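Long-range contact in DegV family protein (Thermus thermophilus, PDB 2DT8), which binds fatty acids such as palmitate and also carries a zinc ion: residues A[219-232]-A[249-261]. Sequence-based numbering, arbitrary orientation.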
ATOM      1  N   ALA A 219     -18.104   6.167   4.775  1.00  9.09           N
ATOM      2  CA  ALA A 219     -18.662   5.044   5.532  1.00  9.17           C
ATOM      3  C   ALA A 219     -20.182   4.884   5.525  1.00  9.41           C
ATOM      4  O   ALA A 219     -20.694   3.814   5.876  1.00 10.63           O
ATOM      5  CB  ALA A 219     -18.174   5.120   6.986  1.00  9.91           C
ATOM      6  N   GLU A 220     -20.863   5.853   5.106  1.00 10.29           N
ATOM      7  CA  GLU A 220     -22.325   5.812   5.132  1.00 12.69           C
ATOM      8  C   GLU A 220     -22.935   4.537   4.546  1.00  9.56           C
ATOM      9  O   GLU A 220     -22.713   4.203   3.385  1.00 10.08           O
ATOM     10  CB  GLU A 220     -22.883   7.030   4.400  1.00 15.67           C
ATOM     11  CG  GLU A 220     -24.357   7.285   4.649  1.00 25.08           C
ATOM     12  CD  GLU A 220     -24.611   7.810   6.044  1.00 29.44           C
ATOM     13  OE1 GLU A 220     -23.688   8.426   6.616  1.00 31.08           O
ATOM     14  OE2 GLU A 220     -25.731   7.620   6.564  1.00 32.73           O
ATOM     15  N   GLY A 221     -23.903   4.060   5.302  1.00 12.58           N
ATOM     16  CA  GLY A 221     -24.589   2.849   4.871  1.00 14.25           C
ATOM     17  C   GLY A 221     -23.864   1.515   4.957  1.00 15.13           C
ATOM     18  O   GLY A 221     -24.451   0.474   4.665  1.00 17.06           O
ATOM     19  N   ARG A 222     -22.600   1.518   5.367  1.00 10.18           N
ATOM     20  CA  ARG A 222     -21.839   0.279   5.443  1.00 11.74           C
ATOM     21  C   ARG A 222     -21.979  -0.400   6.806  1.00 11.97           C
ATOM     22  O   ARG A 222     -21.870   0.243   7.853  1.00 14.72           O
ATOM     23  CB  ARG A 222     -20.364   0.563   5.119  1.00 12.09           C
ATOM     24  CG  ARG A 222     -20.154   1.210   3.742  1.00 10.55           C
ATOM     25  CD  ARG A 222     -18.715   1.702   3.556  1.00  9.95           C
ATOM     26  NE  ARG A 222     -18.618   2.655   2.454  1.00  7.47           N
ATOM     27  CZ  ARG A 222     -18.474   2.319   1.174  1.00  6.98           C
ATOM     28  NH1 ARG A 222     -18.397   1.043   0.825  1.00  7.36           N
ATOM     29  NH2 ARG A 222     -18.417   3.265   0.245  1.00  7.97           N
ATOM     30  N   LYS A 223     -22.187  -1.753   6.780  1.00 13.45           N
ATOM     31  CA  LYS A 223     -22.389  -2.463   8.045  1.00 15.28           C
ATOM     32  C   LYS A 223     -21.157  -3.114   8.665  1.00 15.92           C
ATOM     33  O   LYS A 223     -21.209  -3.595   9.800  1.00 16.08           O
ATOM     34  CB  LYS A 223     -23.446  -3.543   7.873  1.00 15.75           C
ATOM     35  CG  LYS A 223     -24.834  -3.016   7.687  1.00 25.22           C
ATOM     36  CD  LYS A 223     -25.773  -4.165   7.431  1.00 29.05           C
ATOM     37  CE  LYS A 223     -27.112  -3.880   8.058  1.00 33.15           C
ATOM     38  NZ  LYS A 223     -28.059  -4.988   7.762  1.00 33.97           N
ATOM     39  N   ARG A 224     -20.140  -3.360   7.720  1.00 10.65           N
ATOM     40  CA  ARG A 224     -18.902  -4.003   8.142  1.00 10.73           C
ATOM     41  C   ARG A 224     -17.754  -3.301   7.449  1.00  8.48           C
ATOM     42  O   ARG A 224     -17.646  -3.335   6.219  1.00 10.22           O
ATOM     43  CB  ARG A 224     -18.890  -5.476   7.746  1.00 13.02           C
ATOM     44  CG  ARG A 224     -20.017  -6.314   8.326  1.00 16.49           C
ATOM     45  CD  ARG A 224     -19.897  -7.750   7.832  1.00 17.97           C
ATOM     46  NE  ARG A 224     -18.644  -8.366   8.263  1.00 18.79           N
ATOM     47  CZ  ARG A 224     -18.184  -9.532   7.820  1.00 22.22           C
ATOM     48  NH1 ARG A 224     -18.872 -10.227   6.919  1.00 20.10           N
ATOM     49  NH2 ARG A 224     -17.038 -10.010   8.283  1.00 21.03           N
ATOM     50  N   ILE A 225     -16.890  -2.674   8.235  1.00  7.03           N
ATOM     51  CA  ILE A 225     -15.752  -1.964   7.674  1.00  8.15           C
ATOM     52  C   ILE A 225     -14.460  -2.516   8.255  1.00  9.64           C
ATOM     53  O   ILE A 225     -14.382  -2.800   9.451  1.00 10.19           O
ATOM     54  CB  ILE A 225     -15.821  -0.458   8.008  1.00  7.32           C
ATOM     55  CG1 ILE A 225     -17.099   0.147   7.417  1.00  7.48           C
ATOM     56  CG2 ILE A 225     -14.565   0.245   7.488  1.00  7.65           C
ATOM     57  CD1 ILE A 225     -17.419   1.547   7.908  1.00 12.54           C
ATOM     58  N   ARG A 226     -13.459  -2.689   7.399  1.00  6.59           N
ATOM     59  CA  ARG A 226     -12.138  -3.152   7.812  1.00  6.80           C
ATOM     60  C   ARG A 226     -11.175  -2.021   7.475  1.00  7.45           C
ATOM     61  O   ARG A 226     -11.162  -1.517   6.348  1.00  8.05           O
ATOM     62  CB  ARG A 226     -11.745  -4.430   7.069  1.00  6.39           C
ATOM     63  CG  ARG A 226     -12.566  -5.651   7.481  1.00  7.76           C
ATOM     64  CD  ARG A 226     -12.295  -6.848   6.590  1.00  9.97           C
ATOM     65  NE  ARG A 226     -12.933  -8.058   7.115  1.00 14.20           N
ATOM     66  CZ  ARG A 226     -13.004  -9.213   6.461  1.00 13.22           C
ATOM     67  NH1 ARG A 226     -12.486  -9.331   5.244  1.00  8.80           N
ATOM     68  NH2 ARG A 226     -13.591 -10.260   7.033  1.00 14.09           N
ATOM     69  N   ALA A 227     -10.387  -1.612   8.465  1.00  7.28           N
ATOM     70  CA  ALA A 227      -9.439  -0.520   8.299  1.00  5.96           C
ATOM     71  C   ALA A 227      -7.992  -0.970   8.509  1.00  5.52           C
ATOM     72  O   ALA A 227      -7.698  -1.853   9.303  1.00  6.81           O
ATOM     73  CB  ALA A 227      -9.783   0.604   9.253  1.00  6.86           C
ATOM     74  N   TYR A 228      -7.111  -0.270   7.771  1.00  5.35           N
ATOM     75  CA  TYR A 228      -5.714  -0.645   7.858  1.00  4.83           C
ATOM     76  C   TYR A 228      -4.875   0.654   8.059  1.00  4.99           C
ATOM     77  O   TYR A 228      -4.823   1.522   7.196  1.00  5.09           O
ATOM     78  CB  TYR A 228      -5.319  -1.378   6.550  1.00  5.79           C
ATOM     79  CG  TYR A 228      -6.162  -2.596   6.427  1.00  4.40           C
ATOM     80  CD1 TYR A 228      -7.454  -2.497   5.919  1.00  5.74           C
ATOM     81  CD2 TYR A 228      -5.678  -3.836   6.845  1.00  8.11           C
ATOM     82  CE1 TYR A 228      -8.254  -3.625   5.823  1.00  7.42           C
ATOM     83  CE2 TYR A 228      -6.482  -4.964   6.759  1.00  8.25           C
ATOM     84  CZ  TYR A 228      -7.766  -4.860   6.257  1.00  5.92           C
ATOM     85  OH  TYR A 228      -8.576  -5.976   6.176  1.00 10.33           O
ATOM     86  N   PHE A 229      -4.242   0.704   9.244  1.00  6.58           N
ATOM     87  CA  PHE A 229      -3.511   1.914   9.565  1.00  4.17           C
ATOM     88  C   PHE A 229      -2.018   1.768   9.305  1.00  4.85           C
ATOM     89  O   PHE A 229      -1.434   0.713   9.540  1.00  5.60           O
ATOM     90  CB  PHE A 229      -3.746   2.259  11.043  1.00  6.98           C
ATOM     91  CG  PHE A 229      -5.180   2.573  11.352  1.00  5.72           C
ATOM     92  CD1 PHE A 229      -6.108   1.547  11.541  1.00  7.97           C
ATOM     93  CD2 PHE A 229      -5.614   3.888  11.393  1.00  5.29           C
ATOM     94  CE1 PHE A 229      -7.454   1.844  11.766  1.00  8.31           C
ATOM     95  CE2 PHE A 229      -6.960   4.195  11.619  1.00  7.61           C
ATOM     96  CZ  PHE A 229      -7.878   3.165  11.806  1.00  8.34           C
ATOM     97  N   LEU A 230      -1.415   2.857   8.845  1.00  4.76           N
ATOM     98  CA  LEU A 230      -0.005   2.874   8.474  1.00  6.97           C
ATOM     99  C   LEU A 230       0.737   4.113   8.979  1.00  7.16           C
ATOM    100  O   LEU A 230       0.176   5.193   9.115  1.00  6.47           O
ATOM    101  CB  LEU A 230       0.101   2.877   6.944  1.00  8.69           C
ATOM    102  CG  LEU A 230      -0.499   1.646   6.257  1.00 11.04           C
ATOM    103  CD1 LEU A 230      -0.869   1.967   4.816  1.00 16.53           C
ATOM    104  CD2 LEU A 230       0.504   0.497   6.343  1.00  9.82           C
ATOM    105  N   TYR A 231       2.018   3.866   9.299  1.00  6.62           N
ATOM    106  CA  TYR A 231       2.833   4.985   9.730  1.00  5.37           C
ATOM    107  C   TYR A 231       4.342   4.839   9.516  1.00  8.79           C
ATOM    108  O   TYR A 231       4.856   3.763   9.242  1.00  7.64           O
ATOM    109  CB  TYR A 231       2.774   5.177  11.282  1.00  9.17           C
ATOM    110  CG  TYR A 231       3.404   4.007  11.952  1.00 10.42           C
ATOM    111  CD1 TYR A 231       2.677   2.835  12.133  1.00 12.07           C
ATOM    112  CD2 TYR A 231       4.718   4.082  12.416  1.00 15.00           C
ATOM    113  CE1 TYR A 231       3.257   1.744  12.763  1.00 13.80           C
ATOM    114  CE2 TYR A 231       5.295   2.995  13.056  1.00 16.78           C
ATOM    115  CZ  TYR A 231       4.568   1.832  13.234  1.00 17.26           C
ATOM    116  OH  TYR A 231       5.140   0.741  13.858  1.00 21.50           O
ATOM    117  N   SER A 232       5.003   6.005   9.632  1.00  9.29           N
ATOM    118  CA  SER A 232       6.444   5.977   9.479  1.00 12.14           C
ATOM    119  C   SER A 232       6.737   7.028  10.552  1.00 14.15           C
ATOM    120  O   SER A 232       6.058   8.040  10.669  1.00 18.96           O
ATOM    121  CB  SER A 232       7.079   6.574   8.142  1.00 11.45           C
ATOM    122  OG  SER A 232       6.735   7.957   8.051  1.00 12.89           O
ATOM    123  N   GLY A 249     -18.009   5.293  16.454  1.00 17.40           N
ATOM    124  CA  GLY A 249     -19.319   4.679  16.470  1.00 20.34           C
ATOM    125  C   GLY A 249     -19.604   3.981  15.147  1.00 22.04           C
ATOM    126  O   GLY A 249     -20.677   3.410  14.965  1.00 20.41           O
ATOM    127  N   LEU A 250     -18.659   4.050  14.210  1.00 19.95           N
ATOM    128  CA  LEU A 250     -18.826   3.371  12.924  1.00 20.11           C
ATOM    129  C   LEU A 250     -18.485   1.905  13.192  1.00 18.02           C
ATOM    130  O   LEU A 250     -17.729   1.601  14.116  1.00 18.38           O
ATOM    131  CB  LEU A 250     -17.904   3.977  11.861  1.00 20.32           C
ATOM    132  CG  LEU A 250     -18.287   5.415  11.493  1.00 20.82           C
ATOM    133  CD1 LEU A 250     -17.325   5.968  10.463  1.00 24.19           C
ATOM    134  CD2 LEU A 250     -19.712   5.450  10.958  1.00 22.88           C
ATOM    135  N   PRO A 251     -19.041   0.972  12.400  1.00 13.45           N
ATOM    136  CA  PRO A 251     -18.794  -0.464  12.581  1.00 14.12           C
ATOM    137  C   PRO A 251     -17.481  -1.005  12.009  1.00 14.94           C
ATOM    138  O   PRO A 251     -17.475  -1.772  11.046  1.00 14.85           O
ATOM    139  CB  PRO A 251     -20.018  -1.104  11.933  1.00 17.09           C
ATOM    140  CG  PRO A 251     -20.292  -0.176  10.789  1.00 15.52           C
ATOM    141  CD  PRO A 251     -20.075   1.205  11.373  1.00 15.89           C
ATOM    142  N   VAL A 252     -16.371  -0.612  12.625  1.00 11.20           N
ATOM    143  CA  VAL A 252     -15.039  -1.048  12.195  1.00 13.44           C
ATOM    144  C   VAL A 252     -14.688  -2.331  12.945  1.00 13.43           C
ATOM    145  O   VAL A 252     -14.389  -2.303  14.149  1.00 14.84           O
ATOM    146  CB  VAL A 252     -13.997   0.050  12.491  1.00 13.63           C
ATOM    147  CG1 VAL A 252     -12.623  -0.356  11.984  1.00 11.66           C
ATOM    148  CG2 VAL A 252     -14.440   1.344  11.832  1.00 12.48           C
ATOM    149  N   GLU A 253     -14.712  -3.400  12.193  1.00 11.94           N
ATOM    150  CA  GLU A 253     -14.430  -4.693  12.809  1.00 12.41           C
ATOM    151  C   GLU A 253     -12.969  -5.148  12.813  1.00 15.72           C
ATOM    152  O   GLU A 253     -12.587  -6.092  13.492  1.00 18.46           O
ATOM    153  CB  GLU A 253     -15.274  -5.796  12.163  1.00 17.33           C
ATOM    154  CG  GLU A 253     -15.090  -5.964  10.665  1.00 23.21           C
ATOM    155  CD  GLU A 253     -15.729  -7.241  10.153  1.00 25.98           C
ATOM    156  OE1 GLU A 253     -16.866  -7.537  10.573  1.00 27.16           O
ATOM    157  OE2 GLU A 253     -15.102  -7.941   9.326  1.00 29.76           O
ATOM    158  N   GLU A 254     -12.187  -4.407  12.006  1.00 14.87           N
ATOM    159  CA  GLU A 254     -10.781  -4.753  11.933  1.00 16.22           C
ATOM    160  C   GLU A 254     -10.137  -3.407  11.851  1.00 12.67           C
ATOM    161  O   GLU A 254     -10.581  -2.481  11.186  1.00 10.73           O
ATOM    162  CB  GLU A 254     -10.604  -5.631  10.727  1.00 21.07           C
ATOM    163  CG  GLU A 254      -9.131  -5.856  10.430  1.00 29.45           C
ATOM    164  CD  GLU A 254      -8.591  -7.146  11.015  1.00 33.83           C
ATOM    165  OE1 GLU A 254      -9.085  -7.586  12.078  1.00 40.33           O
ATOM    166  OE2 GLU A 254      -7.658  -7.716  10.410  1.00 37.66           O
ATOM    167  N   ALA A 255      -8.993  -3.373  12.558  1.00 12.59           N
ATOM    168  CA  ALA A 255      -8.223  -2.145  12.532  1.00 14.53           C
ATOM    169  C   ALA A 255      -6.666  -2.414  12.726  1.00 14.34           C
ATOM    170  O   ALA A 255      -6.045  -2.063  13.725  1.00 18.05           O
ATOM    171  CB  ALA A 255      -8.612  -1.152  13.685  1.00 14.88           C
ATOM    172  N   LEU A 256      -6.129  -3.128  11.741  1.00 14.37           N
ATOM    173  CA  LEU A 256      -4.735  -3.568  11.728  1.00 15.00           C
ATOM    174  C   LEU A 256      -3.817  -2.368  11.601  1.00 12.82           C
ATOM    175  O   LEU A 256      -4.169  -1.408  10.933  1.00 13.22           O
ATOM    176  CB  LEU A 256      -4.508  -4.490  10.537  1.00 13.99           C
ATOM    177  CG  LEU A 256      -3.161  -5.164  10.306  1.00 22.52           C
ATOM    178  CD1 LEU A 256      -2.819  -6.101  11.462  1.00 24.81           C
ATOM    179  CD2 LEU A 256      -3.258  -5.944   9.007  1.00 22.79           C
ATOM    180  N   VAL A 257      -2.641  -2.437  12.227  1.00 11.63           N
ATOM    181  CA  VAL A 257      -1.669  -1.346  12.193  1.00 13.39           C
ATOM    182  C   VAL A 257      -0.291  -1.900  11.860  1.00 12.24           C
ATOM    183  O   VAL A 257       0.149  -2.883  12.449  1.00 13.14           O
ATOM    184  CB  VAL A 257      -1.559  -0.629  13.564  1.00 16.87           C
ATOM    185  CG1 VAL A 257      -0.643   0.588  13.453  1.00 20.80           C
ATOM    186  CG2 VAL A 257      -2.936  -0.232  14.048  1.00 19.24           C
ATOM    187  N   ASN A 258       0.387  -1.282  10.901  1.00  8.41           N
ATOM    188  CA  ASN A 258       1.730  -1.712  10.543  1.00  9.88           C
ATOM    189  C   ASN A 258       2.515  -0.505  10.101  1.00  8.23           C
ATOM    190  O   ASN A 258       1.952   0.531   9.731  1.00  6.65           O
ATOM    191  CB  ASN A 258       1.718  -2.751   9.404  1.00  9.86           C
ATOM    192  CG  ASN A 258       3.050  -3.506   9.273  1.00 12.27           C
ATOM    193  OD1 ASN A 258       3.877  -3.505  10.189  1.00 13.55           O
ATOM    194  ND2 ASN A 258       3.246  -4.170   8.143  1.00 12.27           N
ATOM    195  N   GLU A 259       3.828  -0.638  10.169  1.00  7.23           N
ATOM    196  CA  GLU A 259       4.705   0.416   9.703  1.00  6.02           C
ATOM    197  C   GLU A 259       4.761   0.277   8.180  1.00  5.52           C
ATOM    198  O   GLU A 259       4.570  -0.811   7.630  1.00  5.86           O
ATOM    199  CB  GLU A 259       6.112   0.231  10.280  1.00  6.92           C
ATOM    200  CG  GLU A 259       7.091   1.296   9.821  1.00  8.82           C
ATOM    201  CD  GLU A 259       8.442   1.227  10.512  1.00 12.02           C
ATOM    202  OE1 GLU A 259       8.784   0.181  11.105  1.00 13.08           O
ATOM    203  OE2 GLU A 259       9.168   2.238  10.445  1.00 13.47           O
ATOM    204  N   LEU A 260       4.993   1.399   7.509  1.00  6.29           N
ATOM    205  CA  LEU A 260       5.162   1.411   6.064  1.00  5.77           C
ATOM    206  C   LEU A 260       6.483   0.719   5.762  1.00  4.35           C
ATOM    207  O   LEU A 260       7.416   0.746   6.585  1.00  5.77           O
ATOM    208  CB  LEU A 260       5.295   2.849   5.566  1.00  7.28           C
ATOM    209  CG  LEU A 260       4.066   3.746   5.562  1.00  8.92           C
ATOM    210  CD1 LEU A 260       4.488   5.172   5.247  1.00 10.71           C
ATOM    211  CD2 LEU A 260       3.086   3.233   4.517  1.00  9.05           C
ATOM    212  N   GLY A 261       6.576   0.104   4.595  1.00  4.20           N
ATOM    213  CA  GLY A 261       7.833  -0.502   4.209  1.00  4.35           C
ATOM    214  C   GLY A 261       8.812   0.588   3.787  1.00  4.78           C
ATOM    215  O   GLY A 261       8.425   1.730   3.505  1.00  4.50           O
TER
HETATM  216  O   HOH W   1      -7.956  -8.124   7.773  1.00 26.89           O
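Glu253 OE2 is gripped by two arginines, Arg224 just before strand 225-231 and Arg226 within it: Arg224 NH2 takes its syn lone pair at 3.0 Å, Arg226 NE its anti lone pair at 3.1 Å. A bend at chi3 (62°) turns the Arg224 guanidinium side-on to the carboxylate, and NE also binds OE1, from above the carboxylate plane. Arg226 NH1 forms a further salt bridge with Glu131 OE1. Strands 225-231 and 252-259 pair in parallel; the shortest bond, nearly straight, joins Phe229 N to Leu256 O at 2.7 Å. Leu256 CD2 lies 3.9 Å from Tyr228 CD2, at the edge of the ring, and one water links Tyr228 OH to Glu254 OE2. Phe229 CE1 meets Ala255 CB at 3.7 Å. At the far end Tyr231, its CG wedged between backbone N and carbonyl carbon (chi1 66°), lays one ring face over Glu259 CA, a CH-pi contact. Leu230, beside Leu260, touches the bound palmitic acid. Helix 236-247 links the strands as a beta-alpha-beta crossover and packs on Phe229, Tyr231 and Val257, whereas helix 120-135 covers Tyr228 and Leu230; strand 252-259 is outermost in the sheet, and strand 273-279 flanks 225-231 antiparallel on its other side.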